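Local structure of 1,4-dihydroxy-6-naphtoate synthase (Archaeoglobus fulgidus, 1ZBM) at residues 26-29 against 33-36; 75-80 against 195-200. The protein probably converts cyclic dehypoxanthinylfutalosinate into 1,4-dihydroxy-6-naphthoate and dihydroxyacetone, a carbon-carbon lyase step in menaquinone biosynthesis. All blocks are in the same frame, centred on the assembly; numbering follows the deposited sequence.

Contact 1 (26-29 against 33-36); sequences FYAM and KVDT
The carbonyl oxygen of Ala28 takes the backbone N-H of Lys33, with N and O 2.9 Å apart. Lys33 N sits almost straight out from the carbonyl, at a C=O...N angle of 169°, although the bend at the hydrogen, 136°, is marked. The bond spans five residues, one more than an alpha-helical bond, and so turns the chain back over the last turn of helix 20-30. The same turn brings Lys33 CB close, 3.1 Å from Ala28 O; beyond it the chain bends at chi2 and chi3 and carries the ammonium away from the helix. Val34 supplies the apolar half of the contact. With CG1 anti to the backbone N (chi1 -176°), its other methyl, CG2, falls beside that N and is aimed at the helix, 3.8 Å from Ala28 CB and 4.1 Å from Met29 CB. The same methyl lies over the peptide joining these two residues, 3.6 Å from Met29 N. That N-H, which has no bond to the preceding helical turn, is given to Ser207 OG of helix 194-213, and the methyl of Ala28 also packs on Ser207 and Phe210. Strand 11-16, helix 20-30 and strand 39-44 form a beta-alpha-beta crossover between adjacent parallel strands, and this turn begins its return leg. Chemically, one main-chain bond sets the path of the turn and one valine methyl packs it down, while the charge of Lys33 is turned toward solvent and contributes nothing to the grip.

Contact 2 (75-80 against 195-200); sequences KYRILS and EVQEEF
Gln197 OE1 receives two N-H groups from the guanidinium of Arg77: NH2 at 2.7 Å, with an N-H...O angle of 155°, and NE in a weak bond at 3.1 Å. The oxygen meets the guanidinium at its edge, and NH2 lies only slightly off the amide's carbonyl plane, yet the two flat groups are twisted 51° apart. The other end of the amide is also used, since Gln197 NE2 donates to Leu192 O. Water 1 accepts a second hydrogen of Arg77 NH2 at 3.0 Å and passes one on, weakly, to Gln197 O, tying the arginine to the helix backbone too. On the far nitrogen, NH1 makes a weak bond to Ile78 O, which may limit how far the group can turn. A lysine in place of Arg77 would probably lose the paired NE and NH2 donors, so that Gln197 OE1 keeps no more than one of the two bonds described and Ile78 O loses the weak bond from NH1. Leu79 brings CD2 to the edge of the Phe200 ring, 3.5 Å from CE2, the two side chains running roughly perpendicular. Strand 76-86, hydrogen-bonded to strand 181-189, is an outer strand of its sheet, and helix 194-213 packs across several strands, Phe200 reaching Val61 of strand 61-65, consistent with one lobe of the type 2 periplasmic-binding-protein fold of this family.

How the contacts relate
Helix 194-213 joins the two contacts, whose centres are about 17 Å apart. Its residues 195-200 belong to contact 2, and its following turns pack on the helix that opens contact 1. Two direct links run between them: Thr36 OG1 and Glu199 OE2, 3.2 Å apart, probably share a hydrogen bond, and the Met29 methyl CE packs 4.0 Å from Phe200 CE1. Arg202 adds a third tie, with a salt bridge to Glu199 and a hydrogen bond to Asp35 O. Contact 1 leads into strand 39-44 and contact 2 includes the start of strand 76-86, the two outermost strands of one sheet. Both lie away from the predicted substrate-binding Thr114 and Ala115 and the predicted proton acceptor His152.

Contact 1 (26-29 against 33-36)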
loop_
_atom_site.group_PDB
_atom_site.type_symbol
_atom_site.label_atom_id
_atom_site.label_comp_id
_atom_site.label_asym_id
_atom_site.label_seq_id
_atom_site.Cartn_x
_atom_site.Cartn_y
_atom_site.Cartn_z
ATOM N N PHE A 26 -9.322 -0.712 -9.023
ATOM C CA PHE A 26 -9.335 -1.565 -10.224
ATOM C C PHE A 26 -10.698 -2.035 -10.725
ATOM O O PHE A 26 -10.770 -2.714 -11.748
ATOM C CB PHE A 26 -8.469 -2.812 -10.017
ATOM C CG PHE A 26 -6.995 -2.560 -10.126
ATOM C CD1 PHE A 26 -6.246 -2.258 -9.003
ATOM C CD2 PHE A 26 -6.349 -2.670 -11.351
ATOM C CE1 PHE A 26 -4.866 -2.074 -9.094
ATOM C CE2 PHE A 26 -4.971 -2.488 -11.460
ATOM C CZ PHE A 26 -4.229 -2.193 -10.330
ATOM N N TYR A 27 -11.769 -1.678 -10.019
ATOM C CA TYR A 27 -13.110 -2.094 -10.418
ATOM C C TYR A 27 -13.441 -1.877 -11.893
ATOM O O TYR A 27 -13.866 -2.804 -12.579
ATOM C CB TYR A 27 -14.172 -1.393 -9.565
ATOM C CG TYR A 27 -15.564 -1.584 -10.111
ATOM C CD1 TYR A 27 -16.157 -0.616 -10.924
ATOM C CD2 TYR A 27 -16.260 -2.771 -9.886
ATOM C CE1 TYR A 27 -17.404 -0.831 -11.500
ATOM C CE2 TYR A 27 -17.504 -2.993 -10.459
ATOM C CZ TYR A 27 -18.070 -2.022 -11.263
ATOM O OH TYR A 27 -19.306 -2.254 -11.825
ATOM N N ALA A 28 -13.259 -0.654 -12.376
ATOM C CA ALA A 28 -13.567 -0.344 -13.766
ATOM C C ALA A 28 -12.801 -1.237 -14.738
ATOM O O ALA A 28 -13.343 -1.667 -15.760
ATOM C CB ALA A 28 -13.256 1.131 -14.061
HETATM N N MSE A 29 -11.540 -1.513 -14.419
HETATM C CA MSE A 29 -10.711 -2.338 -15.287
HETATM C C MSE A 29 -11.075 -3.819 -15.206
HETATM O O MSE A 29 -11.106 -4.509 -16.223
HETATM C CB MSE A 29 -9.233 -2.145 -14.945
HETATM C CG MSE A 29 -8.276 -2.666 -16.010
HETATM SE SE MSE A 29 -6.403 -2.441 -15.508
HETATM C CE MSE A 29 -6.190 -0.567 -15.968
ATOM N N LYS A 33 -14.973 -2.274 -18.124
ATOM C CA LYS A 33 -15.505 -0.920 -18.239
ATOM C C LYS A 33 -14.461 0.024 -18.829
ATOM O O LYS A 33 -14.751 1.190 -19.097
ATOM C CB LYS A 33 -15.944 -0.409 -16.862
ATOM C CG LYS A 33 -17.016 -1.253 -16.179
ATOM C CD LYS A 33 -18.409 -0.979 -16.728
ATOM C CE LYS A 33 -18.894 0.412 -16.324
ATOM N NZ LYS A 33 -20.185 0.815 -16.970
ATOM N N VAL A 34 -13.249 -0.483 -19.031
ATOM C CA VAL A 34 -12.167 0.328 -19.589
ATOM C C VAL A 34 -11.793 -0.183 -20.968
ATOM O O VAL A 34 -11.375 -1.330 -21.118
ATOM C CB VAL A 34 -10.895 0.271 -18.713
ATOM C CG1 VAL A 34 -9.837 1.209 -19.274
ATOM C CG2 VAL A 34 -11.231 0.626 -17.282
ATOM N N ASP A 35 -11.923 0.672 -21.972
ATOM C CA ASP A 35 -11.607 0.280 -23.337
ATOM C C ASP A 35 -10.102 0.340 -23.594
ATOM O O ASP A 35 -9.496 1.407 -23.533
ATOM C CB ASP A 35 -12.348 1.190 -24.322
ATOM C CG ASP A 35 -12.467 0.579 -25.700
ATOM O OD1 ASP A 35 -13.075 -0.513 -25.812
ATOM O OD2 ASP A 35 -11.960 1.188 -26.669
ATOM N N THR A 36 -9.507 -0.814 -23.882
ATOM C CA THR A 36 -8.073 -0.904 -24.140
ATOM C C THR A 36 -7.724 -2.052 -25.070
ATOM O O THR A 36 -8.424 -3.057 -25.094
ATOM C CB THR A 36 -7.283 -1.116 -22.836
ATOM O OG1 THR A 36 -5.906 -1.352 -23.150
ATOM C CG2 THR A 36 -7.829 -2.318 -22.080
#

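Contact 2 (75-80 against 195-200)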
loop_
_atom_site.group_PDB
_atom_site.type_symbol
_atom_site.label_atom_id
_atom_site.label_comp_id
_atom_site.label_asym_id
_atom_site.label_seq_id
_atom_site.Cartn_x
_atom_site.Cartn_y
_atom_site.Cartn_z
ATOM N N LYS A 75 14.937 -2.817 -12.263
ATOM C CA LYS A 75 14.101 -3.514 -13.227
ATOM C C LYS A 75 12.700 -2.903 -13.340
ATOM O O LYS A 75 11.984 -3.143 -14.315
ATOM C CB LYS A 75 13.986 -4.989 -12.836
ATOM C CG LYS A 75 15.257 -5.806 -13.058
ATOM C CD LYS A 75 15.702 -5.749 -14.516
ATOM C CE LYS A 75 16.600 -6.919 -14.867
ATOM N NZ LYS A 75 17.609 -7.169 -13.809
ATOM N N TYR A 76 12.326 -2.101 -12.351
ATOM C CA TYR A 76 11.009 -1.480 -12.319
ATOM C C TYR A 76 11.071 0.032 -12.172
ATOM O O TYR A 76 12.034 0.563 -11.625
ATOM C CB TYR A 76 10.213 -2.042 -11.137
ATOM C CG TYR A 76 9.629 -3.428 -11.342
ATOM C CD1 TYR A 76 8.469 -3.611 -12.097
ATOM C CD2 TYR A 76 10.235 -4.552 -10.778
ATOM C CE1 TYR A 76 7.923 -4.877 -12.287
ATOM C CE2 TYR A 76 9.700 -5.823 -10.962
ATOM C CZ TYR A 76 8.543 -5.979 -11.721
ATOM O OH TYR A 76 8.031 -7.228 -11.934
ATOM N N ARG A 77 10.053 0.729 -12.666
ATOM C CA ARG A 77 9.992 2.177 -12.485
ATOM C C ARG A 77 8.606 2.489 -11.937
ATOM O O ARG A 77 7.666 1.716 -12.131
ATOM C CB ARG A 77 10.224 2.934 -13.789
ATOM C CG ARG A 77 9.042 3.025 -14.710
ATOM C CD ARG A 77 9.363 3.975 -15.847
ATOM N NE ARG A 77 8.351 3.935 -16.894
ATOM C CZ ARG A 77 7.129 4.441 -16.775
ATOM N NH1 ARG A 77 6.756 5.036 -15.645
ATOM N NH2 ARG A 77 6.284 4.360 -17.797
ATOM N N ILE A 78 8.483 3.613 -11.242
ATOM C CA ILE A 78 7.211 3.990 -10.651
ATOM C C ILE A 78 6.224 4.505 -11.679
ATOM O O ILE A 78 6.546 5.381 -12.481
ATOM C CB ILE A 78 7.389 5.067 -9.578
ATOM C CG1 ILE A 78 8.444 4.613 -8.561
ATOM C CG2 ILE A 78 6.061 5.297 -8.866
ATOM C CD1 ILE A 78 8.996 5.741 -7.707
ATOM N N LEU A 79 5.017 3.947 -11.669
ATOM C CA LEU A 79 3.981 4.386 -12.608
ATOM C C LEU A 79 3.300 5.626 -12.019
ATOM O O LEU A 79 3.025 5.679 -10.825
ATOM C CB LEU A 79 2.977 3.260 -12.818
ATOM C CG LEU A 79 2.076 3.411 -14.029
ATOM C CD1 LEU A 79 2.875 3.230 -15.328
ATOM C CD2 LEU A 79 0.976 2.345 -13.930
ATOM N N SER A 80 3.018 6.623 -12.843
ATOM C CA SER A 80 2.408 7.843 -12.317
ATOM C C SER A 80 1.074 7.631 -11.599
ATOM O O SER A 80 0.721 8.411 -10.724
ATOM C CB SER A 80 2.239 8.863 -13.438
ATOM O OG SER A 80 3.509 9.136 -14.046
ATOM N N GLU A 195 4.845 2.032 -25.902
ATOM C CA GLU A 195 3.451 1.828 -26.313
ATOM C C GLU A 195 2.640 1.250 -25.149
ATOM O O GLU A 195 1.612 1.802 -24.758
ATOM C CB GLU A 195 3.438 0.858 -27.501
ATOM C CG GLU A 195 2.307 1.021 -28.492
ATOM C CD GLU A 195 2.561 0.210 -29.753
ATOM O OE1 GLU A 195 2.731 -1.030 -29.652
ATOM O OE2 GLU A 195 2.597 0.808 -30.853
ATOM N N VAL A 196 3.112 0.129 -24.610
ATOM C CA VAL A 196 2.441 -0.520 -23.491
ATOM C C VAL A 196 2.458 0.372 -22.246
ATOM O O VAL A 196 1.480 0.417 -21.494
ATOM C CB VAL A 196 3.098 -1.885 -23.160
ATOM C CG1 VAL A 196 2.499 -2.473 -21.879
ATOM C CG2 VAL A 196 2.885 -2.850 -24.320
ATOM N N GLN A 197 3.557 1.084 -22.025
ATOM C CA GLN A 197 3.643 1.956 -20.858
ATOM C C GLN A 197 2.562 3.033 -20.869
ATOM O O GLN A 197 1.839 3.211 -19.884
ATOM C CB GLN A 197 5.007 2.641 -20.785
ATOM C CG GLN A 197 6.174 1.732 -20.478
ATOM C CD GLN A 197 7.503 2.483 -20.541
ATOM O OE1 GLN A 197 7.670 3.517 -19.894
ATOM N NE2 GLN A 197 8.452 1.965 -21.324
ATOM N N GLU A 198 2.435 3.743 -21.984
ATOM C CA GLU A 198 1.449 4.812 -22.074
ATOM C C GLU A 198 0.027 4.286 -22.039
ATOM O O GLU A 198 -0.847 4.863 -21.386
ATOM C CB GLU A 198 1.660 5.624 -23.352
ATOM C CG GLU A 198 0.971 6.986 -23.320
ATOM C CD GLU A 198 1.672 7.991 -22.414
ATOM O OE1 GLU A 198 0.970 8.691 -21.636
ATOM O OE2 GLU A 198 2.922 8.091 -22.495
ATOM N N GLU A 199 -0.206 3.179 -22.735
ATOM C CA GLU A 199 -1.541 2.594 -22.786
ATOM C C GLU A 199 -2.035 2.174 -21.419
ATOM O O GLU A 199 -3.158 2.493 -21.031
ATOM C CB GLU A 199 -1.553 1.386 -23.725
ATOM C CG GLU A 199 -2.926 0.765 -23.915
ATOM C CD GLU A 199 -3.957 1.783 -24.383
ATOM O OE1 GLU A 199 -3.591 2.714 -25.123
ATOM O OE2 GLU A 199 -5.136 1.638 -24.018
ATOM N N PHE A 200 -1.200 1.445 -20.687
ATOM C CA PHE A 200 -1.612 0.991 -19.370
ATOM C C PHE A 200 -1.822 2.154 -18.418
ATOM O O PHE A 200 -2.707 2.118 -17.558
ATOM C CB PHE A 200 -0.590 0.039 -18.769
ATOM C CG PHE A 200 -1.002 -0.481 -17.442
ATOM C CD1 PHE A 200 -1.927 -1.509 -17.347
ATOM C CD2 PHE A 200 -0.548 0.122 -16.281
ATOM C CE1 PHE A 200 -2.391 -1.927 -16.108
ATOM C CE2 PHE A 200 -1.009 -0.290 -15.041
ATOM C CZ PHE A 200 -1.933 -1.311 -14.953
HETATM O O HOH W 1 3.410 5.224 -18.325
#